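Local coordinates for Serine/threonine-protein acetyltransferase HopZ1a (Pseudomonas syringae pv. syringae, PDB 5KLP), which catalyses the transfer of acetyl groups from acetyl-CoA to serine, threonine and lysine residues of host proteins, with inositol hexakisphosphate as cofactor, impairing the plant's microtubules and immunity, at residues C189-L194 and G327-E332; F251-L256 and G279-R284; Y261-S266 and V297-A302. The protein carries 10 engineered substitutions. All coordinates share one frame; numbering follows the deposited sequence.

Three contacts close loops in the C-terminal half of the enzyme. From the N terminus, segment 189-194, at the start of helix 189-202, opens the widest loop, which interaction 1 closes at 327-332, and the other two lie within it. Segment 251-256 comes next, then 261-266, before 279-284 closes interaction 2 and 297-302 closes interaction 3, so these two cross. Interaction 2 ties the helical turn after strand 248-251 to the loop behind helix 267-274, and interaction 3 ties the loop before helix 267-274 to helix 296-302. Interactions 1 and 3 both reach the inositol hexakisphosphate and meet where Y192 OH bonds to H263 O; Y261 packs against interaction 2.

Interaction 1: C189-L194 and G327-E332; sequences CVMYSL and GFRLQE. With IHP (inositol hexakisphosphate), chain D.
M191 and R329 mark the closest approach of the two helical segments, their CA atoms 6.5 Å apart, and the segment axes pass 10.1 Å from each other at a crossing angle of 69°. The selenomethionine M191, bent at chi2 and chi3, lies across the base of R329 at about a right angle: its SE is 3.8 Å from R329 CB, and its CG touches R329 NH1. That guanidinium is drawn into salt bridges with D326, D65 and D188. The same SE makes a Met-aromatic contact with F328, standing 5.0 Å from the ring centroid and oblique to it, while L194 CG meets the ring edge at CZ. E332 CG lies over one face of this ring, offset toward its rim. The E332 carboxylate is held by Q331, whose NE2 gives a nearly straight bond to OE2 (2.9 Å, 171°) and a second one to O42 of inositol hexakisphosphate (3.0 Å), linking the packed interior to the cofactor. R335 adds a salt bridge to OE2. Helix 189-202, which begins with the catalytic C189, thus lies against helix 324-340, with helices 40-53 and 61-79 packing on M191 and R329, and helix 21-36 on L330 and Q331.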
loop_
_atom_site.group_PDB
_atom_site.type_symbol
_atom_site.label_atom_id
_atom_site.label_comp_id
_atom_site.label_asym_id
_atom_site.label_seq_id
_atom_site.Cartn_x
_atom_site.Cartn_y
_atom_site.Cartn_z
ATOM N N CYS A 189 -1.211 -2.801 -7.422
ATOM C CA CYS A 189 -0.456 -2.797 -6.178
ATOM C C CYS A 189 0.464 -1.594 -6.045
ATOM O O CYS A 189 0.730 -1.141 -4.938
ATOM C CB CYS A 189 0.343 -4.099 -6.063
ATOM S SG CYS A 189 -0.670 -5.445 -5.368
ATOM N N VAL A 190 0.922 -1.046 -7.163
ATOM C CA VAL A 190 1.718 0.159 -7.085
ATOM C C VAL A 190 0.886 1.314 -6.533
ATOM O O VAL A 190 1.378 2.086 -5.721
ATOM C CB VAL A 190 2.296 0.561 -8.444
ATOM C CG1 VAL A 190 3.073 1.850 -8.321
ATOM C CG2 VAL A 190 3.199 -0.545 -8.999
HETATM N N MSE A 191 -0.362 1.436 -6.983
HETATM C CA MSE A 191 -1.234 2.516 -6.528
HETATM C C MSE A 191 -1.596 2.324 -5.047
HETATM O O MSE A 191 -1.619 3.297 -4.291
HETATM C CB MSE A 191 -2.500 2.597 -7.390
HETATM C CG MSE A 191 -2.264 3.228 -8.771
HETATM SE SE MSE A 191 -1.429 5.024 -8.606
HETATM C CE MSE A 191 0.380 4.554 -9.223
ATOM N N TYR A 192 -1.872 1.087 -4.626
ATOM C CA TYR A 192 -2.147 0.848 -3.200
ATOM C C TYR A 192 -0.918 1.197 -2.370
ATOM O O TYR A 192 -1.021 1.823 -1.323
ATOM C CB TYR A 192 -2.557 -0.607 -2.920
ATOM C CG TYR A 192 -4.010 -0.892 -3.225
ATOM C CD1 TYR A 192 -5.013 -0.525 -2.340
ATOM C CD2 TYR A 192 -4.379 -1.501 -4.428
ATOM C CE1 TYR A 192 -6.358 -0.775 -2.634
ATOM C CE2 TYR A 192 -5.706 -1.753 -4.724
ATOM C CZ TYR A 192 -6.688 -1.393 -3.824
ATOM O OH TYR A 192 -8.007 -1.647 -4.130
ATOM N N SER A 193 0.251 0.790 -2.850
ATOM C CA SER A 193 1.481 1.041 -2.112
ATOM C C SER A 193 1.771 2.537 -2.002
ATOM O O SER A 193 2.208 3.013 -0.953
ATOM C CB SER A 193 2.660 0.310 -2.774
ATOM O OG SER A 193 2.487 -1.103 -2.718
ATOM N N LEU A 194 1.558 3.270 -3.095
ATOM C CA LEU A 194 1.755 4.721 -3.084
ATOM C C LEU A 194 0.755 5.369 -2.134
ATOM O O LEU A 194 1.117 6.207 -1.306
ATOM C CB LEU A 194 1.627 5.307 -4.503
ATOM C CG LEU A 194 1.675 6.833 -4.611
ATOM C CD1 LEU A 194 2.983 7.359 -4.023
ATOM C CD2 LEU A 194 1.511 7.312 -6.066
ATOM N N GLY A 327 -9.528 5.788 -9.288
ATOM C CA GLY A 327 -9.706 7.206 -9.032
ATOM C C GLY A 327 -8.462 7.818 -8.400
ATOM O O GLY A 327 -8.066 8.933 -8.740
ATOM N N PHE A 328 -7.849 7.089 -7.472
ATOM C CA PHE A 328 -6.612 7.552 -6.856
ATOM C C PHE A 328 -5.515 7.743 -7.923
ATOM O O PHE A 328 -4.758 8.707 -7.874
ATOM C CB PHE A 328 -6.150 6.577 -5.759
ATOM C CG PHE A 328 -4.813 6.935 -5.160
ATOM C CD1 PHE A 328 -4.677 8.052 -4.347
ATOM C CD2 PHE A 328 -3.686 6.187 -5.457
ATOM C CE1 PHE A 328 -3.439 8.402 -3.815
ATOM C CE2 PHE A 328 -2.449 6.532 -4.940
ATOM C CZ PHE A 328 -2.325 7.643 -4.115
ATOM N N ARG A 329 -5.446 6.834 -8.893
ATOM C CA ARG A 329 -4.442 6.953 -9.951
ATOM C C ARG A 329 -4.646 8.238 -10.757
ATOM O O ARG A 329 -3.679 8.919 -11.066
ATOM C CB ARG A 329 -4.454 5.735 -10.878
ATOM C CG ARG A 329 -3.392 5.787 -11.995
ATOM C CD ARG A 329 -3.231 4.398 -12.637
ATOM N NE ARG A 329 -4.511 3.722 -12.578
ATOM C CZ ARG A 329 -4.727 2.502 -12.106
ATOM N NH1 ARG A 329 -3.740 1.730 -11.666
ATOM N NH2 ARG A 329 -5.960 2.055 -12.098
ATOM N N LEU A 330 -5.896 8.551 -11.094
ATOM C CA LEU A 330 -6.228 9.784 -11.799
ATOM C C LEU A 330 -5.784 11.005 -10.985
ATOM O O LEU A 330 -5.262 11.980 -11.525
ATOM C CB LEU A 330 -7.734 9.844 -12.074
ATOM C CG LEU A 330 -8.295 8.671 -12.895
ATOM C CD1 LEU A 330 -9.785 8.844 -13.142
ATOM C CD2 LEU A 330 -7.559 8.516 -14.224
ATOM N N GLN A 331 -6.012 10.944 -9.678
ATOM C CA GLN A 331 -5.606 12.007 -8.769
ATOM C C GLN A 331 -4.094 12.225 -8.788
ATOM O O GLN A 331 -3.619 13.369 -8.817
ATOM C CB GLN A 331 -6.067 11.682 -7.349
ATOM C CG GLN A 331 -5.410 12.517 -6.282
ATOM C CD GLN A 331 -5.768 12.033 -4.886
ATOM O OE1 GLN A 331 -6.879 12.260 -4.402
ATOM N NE2 GLN A 331 -4.837 11.319 -4.252
ATOM N N GLU A 332 -3.339 11.128 -8.783
ATOM C CA GLU A 332 -1.882 11.218 -8.759
ATOM C C GLU A 332 -1.313 11.782 -10.065
ATOM O O GLU A 332 -0.398 12.595 -10.048
ATOM C CB GLU A 332 -1.281 9.854 -8.467
ATOM C CG GLU A 332 -1.642 9.373 -7.077
ATOM C CD GLU A 332 -1.347 10.435 -6.037
ATOM O OE1 GLU A 332 -0.153 10.583 -5.684
ATOM O OE2 GLU A 332 -2.297 11.124 -5.587
HETATM C C1 IHP D . -6.772 14.369 -1.001
HETATM C C2 IHP D . -6.721 12.776 -1.072
HETATM C C3 IHP D . -7.965 11.900 -1.483
HETATM C C4 IHP D . -9.305 12.744 -1.711
HETATM C C5 IHP D . -9.399 14.123 -1.085
HETATM C C6 IHP D . -8.160 14.863 -1.571
HETATM O O11 IHP D . -6.483 14.833 0.188
HETATM P P1 IHP D . -5.266 15.893 0.700
HETATM O O21 IHP D . -4.715 15.437 2.049
HETATM O O31 IHP D . -5.844 17.302 0.869
HETATM O O41 IHP D . -4.085 16.011 -0.249
HETATM O O12 IHP D . -6.070 12.210 0.001
HETATM P P2 IHP D . -4.641 11.381 -0.319
HETATM O O22 IHP D . -3.617 12.339 -0.963
HETATM O O32 IHP D . -3.995 10.729 0.909
HETATM O O42 IHP D . -4.927 10.305 -1.395
HETATM O O13 IHP D . -8.112 11.044 -0.552
HETATM P P3 IHP D . -8.064 9.364 -0.428
HETATM O O23 IHP D . -6.774 8.640 -0.816
HETATM O O33 IHP D . -8.193 9.377 1.094
HETATM O O43 IHP D . -9.248 8.656 -1.080
HETATM O O14 IHP D . -10.399 12.034 -1.400
HETATM P P4 IHP D . -11.295 11.259 -2.507
HETATM O O24 IHP D . -10.650 9.937 -2.928
HETATM O O34 IHP D . -12.730 10.995 -2.007
HETATM O O44 IHP D . -11.436 12.112 -3.782
HETATM O O15 IHP D . -9.655 14.168 0.232
HETATM P P5 IHP D . -11.114 14.760 0.887
HETATM O O25 IHP D . -12.176 14.916 -0.208
HETATM O O35 IHP D . -11.681 13.777 1.949
HETATM O O45 IHP D . -10.943 16.126 1.557
HETATM O O16 IHP D . -8.300 16.175 -1.393
HETATM P P6 IHP D . -7.718 17.324 -2.401
HETATM O O26 IHP D . -7.827 16.860 -3.853
HETATM O O36 IHP D . -8.488 18.648 -2.246
HETATM O O46 IHP D . -6.247 17.622 -2.094
#

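Interaction 2: F251-L256 and G279-R284; sequences FGADVL and GRMAGR
The carbonyl oxygen of A253 is gripped by both terminal nitrogens of R280. NH1 of R280 makes the stronger bond to A253 O, 2.6 Å long and lying in the carbonyl plane, although its N-H is bent to 139° and the oxygen sits somewhat out of the guanidinium plane. R280 NH2 adds a weak second bond to A253 O. The guanidinium therefore meets the backbone through its edge, both terminal nitrogens turned to one oxygen. NH2 is also close to L256 O, but the angle is too poor for a hydrogen bond. The bend at chi3 (47°) turns the otherwise extended R280 chain back toward these carbonyls.

The two faces of the guanidinium have different neighbours. D254 O stands over one; the methyl CE of the selenomethionine M281 lies 3.6 Å above the other, toward its rim. M281 follows R280 in the chain, and its bends at chi2 (-68°) and chi3 curl CE in toward the carbonyls of 251-256, 3.3 Å from L256 O, while its SE rests 4.1 Å from A253 CB. Both A253 and M281 also touch L273 of helix 267-274. A further charge steadies R280, since D278 forms a salt bridge with NH1, and D254 turns its own carboxylate elsewhere, to R276 and R228.

The donor side is a type I beta turn from G279 to A282, in which G279 O accepts from A282 N, and R280 and M281 occupy its two central positions. The acceptor side is a short turn of helix whose backbone bonding is marginal, directly after strand 248-251, an outermost strand of the mixed six-stranded sheet. Here, well away from the cofactor, a turn between helices 267-274 and 296-302 is fastened to the sheet's edge by an arginine whose two terminal nitrogens share one main-chain oxygen.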
loop_
_atom_site.group_PDB
_atom_site.type_symbol
_atom_site.label_atom_id
_atom_site.label_comp_id
_atom_site.label_asym_id
_atom_site.label_seq_id
_atom_site.Cartn_x
_atom_site.Cartn_y
_atom_site.Cartn_z
ATOM N N PHE A 251 -3.414 -8.623 10.621
ATOM C CA PHE A 251 -4.388 -8.179 9.644
ATOM C C PHE A 251 -4.562 -6.678 9.753
ATOM O O PHE A 251 -4.600 -6.132 10.865
ATOM C CB PHE A 251 -5.715 -8.904 9.847
ATOM C CG PHE A 251 -6.778 -8.467 8.897
ATOM C CD1 PHE A 251 -6.650 -8.718 7.545
ATOM C CD2 PHE A 251 -7.912 -7.819 9.355
ATOM C CE1 PHE A 251 -7.635 -8.323 6.664
ATOM C CE2 PHE A 251 -8.905 -7.419 8.474
ATOM C CZ PHE A 251 -8.759 -7.668 7.129
ATOM N N GLY A 252 -4.650 -6.019 8.601
ATOM C CA GLY A 252 -4.675 -4.565 8.530
ATOM C C GLY A 252 -5.682 -3.867 9.436
ATOM O O GLY A 252 -5.321 -2.935 10.152
ATOM N N ALA A 253 -6.935 -4.320 9.419
ATOM C CA ALA A 253 -7.990 -3.667 10.195
ATOM C C ALA A 253 -7.730 -3.702 11.697
ATOM O O ALA A 253 -8.238 -2.854 12.428
ATOM C CB ALA A 253 -9.342 -4.296 9.895
ATOM N N ASP A 254 -6.940 -4.669 12.157
ATOM C CA ASP A 254 -6.651 -4.788 13.585
ATOM C C ASP A 254 -5.657 -3.751 14.094
ATOM O O ASP A 254 -5.715 -3.377 15.259
ATOM C CB ASP A 254 -6.131 -6.192 13.916
ATOM C CG ASP A 254 -7.227 -7.240 13.867
ATOM O OD1 ASP A 254 -8.388 -6.894 14.172
ATOM O OD2 ASP A 254 -6.944 -8.400 13.515
ATOM N N VAL A 255 -4.760 -3.283 13.228
ATOM C CA VAL A 255 -3.661 -2.434 13.685
ATOM C C VAL A 255 -3.477 -1.118 12.918
ATOM O O VAL A 255 -2.680 -0.279 13.325
ATOM C CB VAL A 255 -2.318 -3.197 13.634
ATOM C CG1 VAL A 255 -2.349 -4.398 14.569
ATOM C CG2 VAL A 255 -2.006 -3.638 12.217
ATOM N N LEU A 256 -4.192 -0.951 11.811
ATOM C CA LEU A 256 -4.075 0.251 10.984
ATOM C C LEU A 256 -5.394 1.021 10.995
ATOM O O LEU A 256 -6.444 0.434 11.227
ATOM C CB LEU A 256 -3.699 -0.120 9.549
ATOM C CG LEU A 256 -2.377 -0.856 9.333
ATOM C CD1 LEU A 256 -2.197 -1.194 7.846
ATOM C CD2 LEU A 256 -1.215 -0.017 9.842
ATOM N N GLY A 279 -15.539 -0.914 16.408
ATOM C CA GLY A 279 -16.012 0.248 15.673
ATOM C C GLY A 279 -14.943 1.029 14.923
ATOM O O GLY A 279 -15.210 2.101 14.373
ATOM N N ARG A 280 -13.725 0.502 14.882
ATOM C CA ARG A 280 -12.612 1.275 14.339
ATOM C C ARG A 280 -12.709 1.502 12.837
ATOM O O ARG A 280 -12.146 2.467 12.315
ATOM C CB ARG A 280 -11.288 0.597 14.690
ATOM C CG ARG A 280 -10.811 0.920 16.116
ATOM C CD ARG A 280 -9.525 0.194 16.491
ATOM N NE ARG A 280 -8.506 0.294 15.452
ATOM C CZ ARG A 280 -8.200 -0.697 14.620
ATOM N NH1 ARG A 280 -8.834 -1.861 14.721
ATOM N NH2 ARG A 280 -7.264 -0.529 13.696
HETATM N N MSE A 281 -13.433 0.634 12.139
HETATM C CA MSE A 281 -13.572 0.764 10.691
HETATM C C MSE A 281 -14.889 1.436 10.306
HETATM O O MSE A 281 -15.214 1.529 9.124
HETATM C CB MSE A 281 -13.488 -0.608 10.021
HETATM C CG MSE A 281 -12.194 -1.368 10.259
HETATM SE SE MSE A 281 -10.666 -0.497 9.388
HETATM C CE MSE A 281 -9.719 0.078 11.012
ATOM N N ALA A 282 -15.638 1.905 11.297
ATOM C CA ALA A 282 -17.035 2.276 11.076
ATOM C C ALA A 282 -17.297 3.783 11.081
ATOM O O ALA A 282 -18.444 4.212 10.973
ATOM C CB ALA A 282 -17.917 1.598 12.123
ATOM N N GLY A 283 -16.249 4.583 11.243
ATOM C CA GLY A 283 -16.421 6.023 11.311
ATOM C C GLY A 283 -16.347 6.719 9.967
ATOM O O GLY A 283 -16.371 6.083 8.917
ATOM N N ARG A 284 -16.240 8.041 10.013
ATOM C CA ARG A 284 -16.121 8.867 8.818
ATOM C C ARG A 284 -14.788 8.640 8.111
ATOM O O ARG A 284 -13.745 8.580 8.755
ATOM C CB ARG A 284 -16.288 10.344 9.201
ATOM C CG ARG A 284 -16.238 11.299 8.034
ATOM C CD ARG A 284 -16.116 12.759 8.480
ATOM N NE ARG A 284 -16.498 13.677 7.409
ATOM C CZ ARG A 284 -17.450 14.597 7.498
ATOM N NH1 ARG A 284 -18.133 14.738 8.624
ATOM N NH2 ARG A 284 -17.711 15.382 6.458
#

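Interaction 3: Y261-S266 and V297-A302; sequences YKHGAS and VQRNQA. With IHP (inositol hexakisphosphate), chain D.
The inositol hexakisphosphate pocket is lined from two sides here, by K262 and H263 on a loop and by R299 on a helix. R299 runs out extended, its CG anti to the backbone N (chi1 179°), and sets its two terminal nitrogens on one phosphate: NH1 bonds to O34 at 2.7 Å and NH2 to O24 at 2.8 Å. On the way, R299 NE gives a weak bond to K262 O. The next phosphate is taken by the loop. K262 NZ reaches its O33 (2.7 Å) and H263 NE2 its O23 (3.0 Å), the latter near the plane of the imidazole. This ring stands almost perpendicular to the R299 guanidinium, 87° between planes, with CE1 near NH2. Residues 261 to 264 form a type I beta turn, with G264 N bonded to Y261 O, which places K262 and H263 side by side at its centre. K262 is the lysine acetylated by autocatalysis, a modification absent here. S324 joins from outside, bonding H263 ND1 and R299 NH2. Further along, a water links G264 O (2.9 Å) to N300 ND2, and S266, a CoA-binding residue, caps the N terminus of helix 267-274 through Q269 N.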
loop_
_atom_site.group_PDB
_atom_site.type_symbol
_atom_site.label_atom_id
_atom_site.label_comp_id
_atom_site.label_asym_id
_atom_site.label_seq_id
_atom_site.Cartn_x
_atom_site.Cartn_y
_atom_site.Cartn_z
ATOM N N TYR A 261 -8.328 1.300 4.106
ATOM C CA TYR A 261 -9.366 0.507 3.459
ATOM C C TYR A 261 -10.249 1.323 2.527
ATOM O O TYR A 261 -11.163 0.786 1.911
ATOM C CB TYR A 261 -10.213 -0.227 4.523
ATOM C CG TYR A 261 -9.459 -1.422 5.058
ATOM C CD1 TYR A 261 -9.464 -2.627 4.364
ATOM C CD2 TYR A 261 -8.661 -1.319 6.197
ATOM C CE1 TYR A 261 -8.737 -3.714 4.810
ATOM C CE2 TYR A 261 -7.930 -2.405 6.659
ATOM C CZ TYR A 261 -7.979 -3.602 5.964
ATOM O OH TYR A 261 -7.251 -4.682 6.391
ATOM N N LYS A 262 -9.956 2.612 2.400
ATOM C CA LYS A 262 -10.749 3.495 1.553
ATOM C C LYS A 262 -10.799 3.075 0.071
ATOM O O LYS A 262 -11.785 3.345 -0.623
ATOM C CB LYS A 262 -10.209 4.932 1.652
ATOM C CG LYS A 262 -10.505 5.628 2.957
ATOM C CD LYS A 262 -10.066 7.081 2.929
ATOM C CE LYS A 262 -11.005 7.940 2.066
ATOM N NZ LYS A 262 -10.671 9.401 2.152
ATOM N N HIS A 263 -9.739 2.437 -0.421
ATOM C CA HIS A 263 -9.694 2.019 -1.829
ATOM C C HIS A 263 -9.911 0.524 -2.010
ATOM O O HIS A 263 -9.626 -0.024 -3.078
ATOM C CB HIS A 263 -8.358 2.440 -2.447
ATOM C CG HIS A 263 -8.144 3.916 -2.399
ATOM N ND1 HIS A 263 -8.938 4.798 -3.099
ATOM C CD2 HIS A 263 -7.288 4.672 -1.673
ATOM C CE1 HIS A 263 -8.558 6.033 -2.836
ATOM N NE2 HIS A 263 -7.558 5.986 -1.973
ATOM N N GLY A 264 -10.418 -0.119 -0.961
ATOM C CA GLY A 264 -10.743 -1.531 -0.999
ATOM C C GLY A 264 -11.721 -1.807 -2.125
ATOM O O GLY A 264 -12.710 -1.092 -2.295
ATOM N N ALA A 265 -11.446 -2.847 -2.897
ATOM C CA ALA A 265 -12.299 -3.177 -4.034
ATOM C C ALA A 265 -13.635 -3.748 -3.581
ATOM O O ALA A 265 -14.668 -3.460 -4.175
ATOM C CB ALA A 265 -11.592 -4.156 -4.961
ATOM N N SER A 266 -13.618 -4.531 -2.506
ATOM C CA SER A 266 -14.780 -5.335 -2.151
ATOM C C SER A 266 -15.845 -4.595 -1.329
ATOM O O SER A 266 -15.585 -4.095 -0.225
ATOM C CB SER A 266 -14.328 -6.588 -1.388
ATOM O OG SER A 266 -15.447 -7.303 -0.898
ATOM N N VAL A 297 -18.616 1.942 3.675
ATOM C CA VAL A 297 -19.568 1.341 2.747
ATOM C C VAL A 297 -20.114 2.374 1.745
ATOM O O VAL A 297 -20.244 2.088 0.557
ATOM C CB VAL A 297 -20.720 0.664 3.499
ATOM C CG1 VAL A 297 -21.866 0.374 2.555
ATOM C CG2 VAL A 297 -20.211 -0.636 4.151
ATOM N N GLN A 298 -20.400 3.580 2.215
ATOM C CA GLN A 298 -20.921 4.616 1.333
ATOM C C GLN A 298 -19.889 4.986 0.281
ATOM O O GLN A 298 -20.226 5.208 -0.882
ATOM C CB GLN A 298 -21.329 5.853 2.130
ATOM C CG GLN A 298 -22.564 5.628 3.008
ATOM C CD GLN A 298 -22.773 6.750 3.993
ATOM O OE1 GLN A 298 -21.813 7.347 4.483
ATOM N NE2 GLN A 298 -24.029 7.062 4.276
ATOM N N ARG A 299 -18.626 5.040 0.689
ATOM C CA ARG A 299 -17.566 5.349 -0.252
ATOM C C ARG A 299 -17.474 4.273 -1.321
ATOM O O ARG A 299 -17.447 4.580 -2.523
ATOM C CB ARG A 299 -16.215 5.502 0.455
ATOM C CG ARG A 299 -15.123 5.788 -0.546
ATOM C CD ARG A 299 -13.729 5.912 0.043
ATOM N NE ARG A 299 -12.822 6.134 -1.077
ATOM C CZ ARG A 299 -12.537 7.327 -1.592
ATOM N NH1 ARG A 299 -13.045 8.434 -1.065
ATOM N NH2 ARG A 299 -11.723 7.410 -2.638
ATOM N N ASN A 300 -17.468 3.016 -0.881
ATOM C CA ASN A 300 -17.380 1.888 -1.792
ATOM C C ASN A 300 -18.490 1.933 -2.829
ATOM O O ASN A 300 -18.242 1.745 -4.025
ATOM C CB ASN A 300 -17.441 0.565 -1.022
ATOM C CG ASN A 300 -17.124 -0.635 -1.901
ATOM O OD1 ASN A 300 -17.957 -1.067 -2.701
ATOM N ND2 ASN A 300 -15.916 -1.176 -1.762
ATOM N N GLN A 301 -19.709 2.212 -2.378
ATOM C CA GLN A 301 -20.840 2.314 -3.297
ATOM C C GLN A 301 -20.737 3.511 -4.241
ATOM O O GLN A 301 -21.185 3.441 -5.384
ATOM C CB GLN A 301 -22.162 2.374 -2.531
ATOM C CG GLN A 301 -22.575 1.013 -1.966
ATOM C CD GLN A 301 -23.125 0.066 -3.027
ATOM O OE1 GLN A 301 -23.098 0.359 -4.226
ATOM N NE2 GLN A 301 -23.613 -1.088 -2.585
ATOM N N ALA A 302 -20.150 4.606 -3.774
ATOM C CA ALA A 302 -20.021 5.788 -4.618
ATOM C C ALA A 302 -19.081 5.515 -5.793
ATOM O O ALA A 302 -19.202 6.128 -6.858
ATOM C CB ALA A 302 -19.534 6.983 -3.804
HETATM C C1 IHP D . -6.772 14.369 -1.001
HETATM C C2 IHP D . -6.721 12.776 -1.072
HETATM C C3 IHP D . -7.965 11.900 -1.483
HETATM C C4 IHP D . -9.305 12.744 -1.711
HETATM C C5 IHP D . -9.399 14.123 -1.085
HETATM C C6 IHP D . -8.160 14.863 -1.571
HETATM O O11 IHP D . -6.483 14.833 0.188
HETATM P P1 IHP D . -5.266 15.893 0.700
HETATM O O21 IHP D . -4.715 15.437 2.049
HETATM O O31 IHP D . -5.844 17.302 0.869
HETATM O O41 IHP D . -4.085 16.011 -0.249
HETATM O O12 IHP D . -6.070 12.210 0.001
HETATM P P2 IHP D . -4.641 11.381 -0.319
HETATM O O22 IHP D . -3.617 12.339 -0.963
HETATM O O32 IHP D . -3.995 10.729 0.909
HETATM O O42 IHP D . -4.927 10.305 -1.395
HETATM O O13 IHP D . -8.112 11.044 -0.552
HETATM P P3 IHP D . -8.064 9.364 -0.428
HETATM O O23 IHP D . -6.774 8.640 -0.816
HETATM O O33 IHP D . -8.193 9.377 1.094
HETATM O O43 IHP D . -9.248 8.656 -1.080
HETATM O O14 IHP D . -10.399 12.034 -1.400
HETATM P P4 IHP D . -11.295 11.259 -2.507
HETATM O O24 IHP D . -10.650 9.937 -2.928
HETATM O O34 IHP D . -12.730 10.995 -2.007
HETATM O O44 IHP D . -11.436 12.112 -3.782
HETATM O O15 IHP D . -9.655 14.168 0.232
HETATM P P5 IHP D . -11.114 14.760 0.887
HETATM O O25 IHP D . -12.176 14.916 -0.208
HETATM O O35 IHP D . -11.681 13.777 1.949
HETATM O O45 IHP D . -10.943 16.126 1.557
HETATM O O16 IHP D . -8.300 16.175 -1.393
HETATM P P6 IHP D . -7.718 17.324 -2.401
HETATM O O26 IHP D . -7.827 16.860 -3.853
HETATM O O36 IHP D . -8.488 18.648 -2.246
HETATM O O46 IHP D . -6.247 17.622 -2.094
HETATM O O HOH W 1 -14.329 -0.018 -0.176
#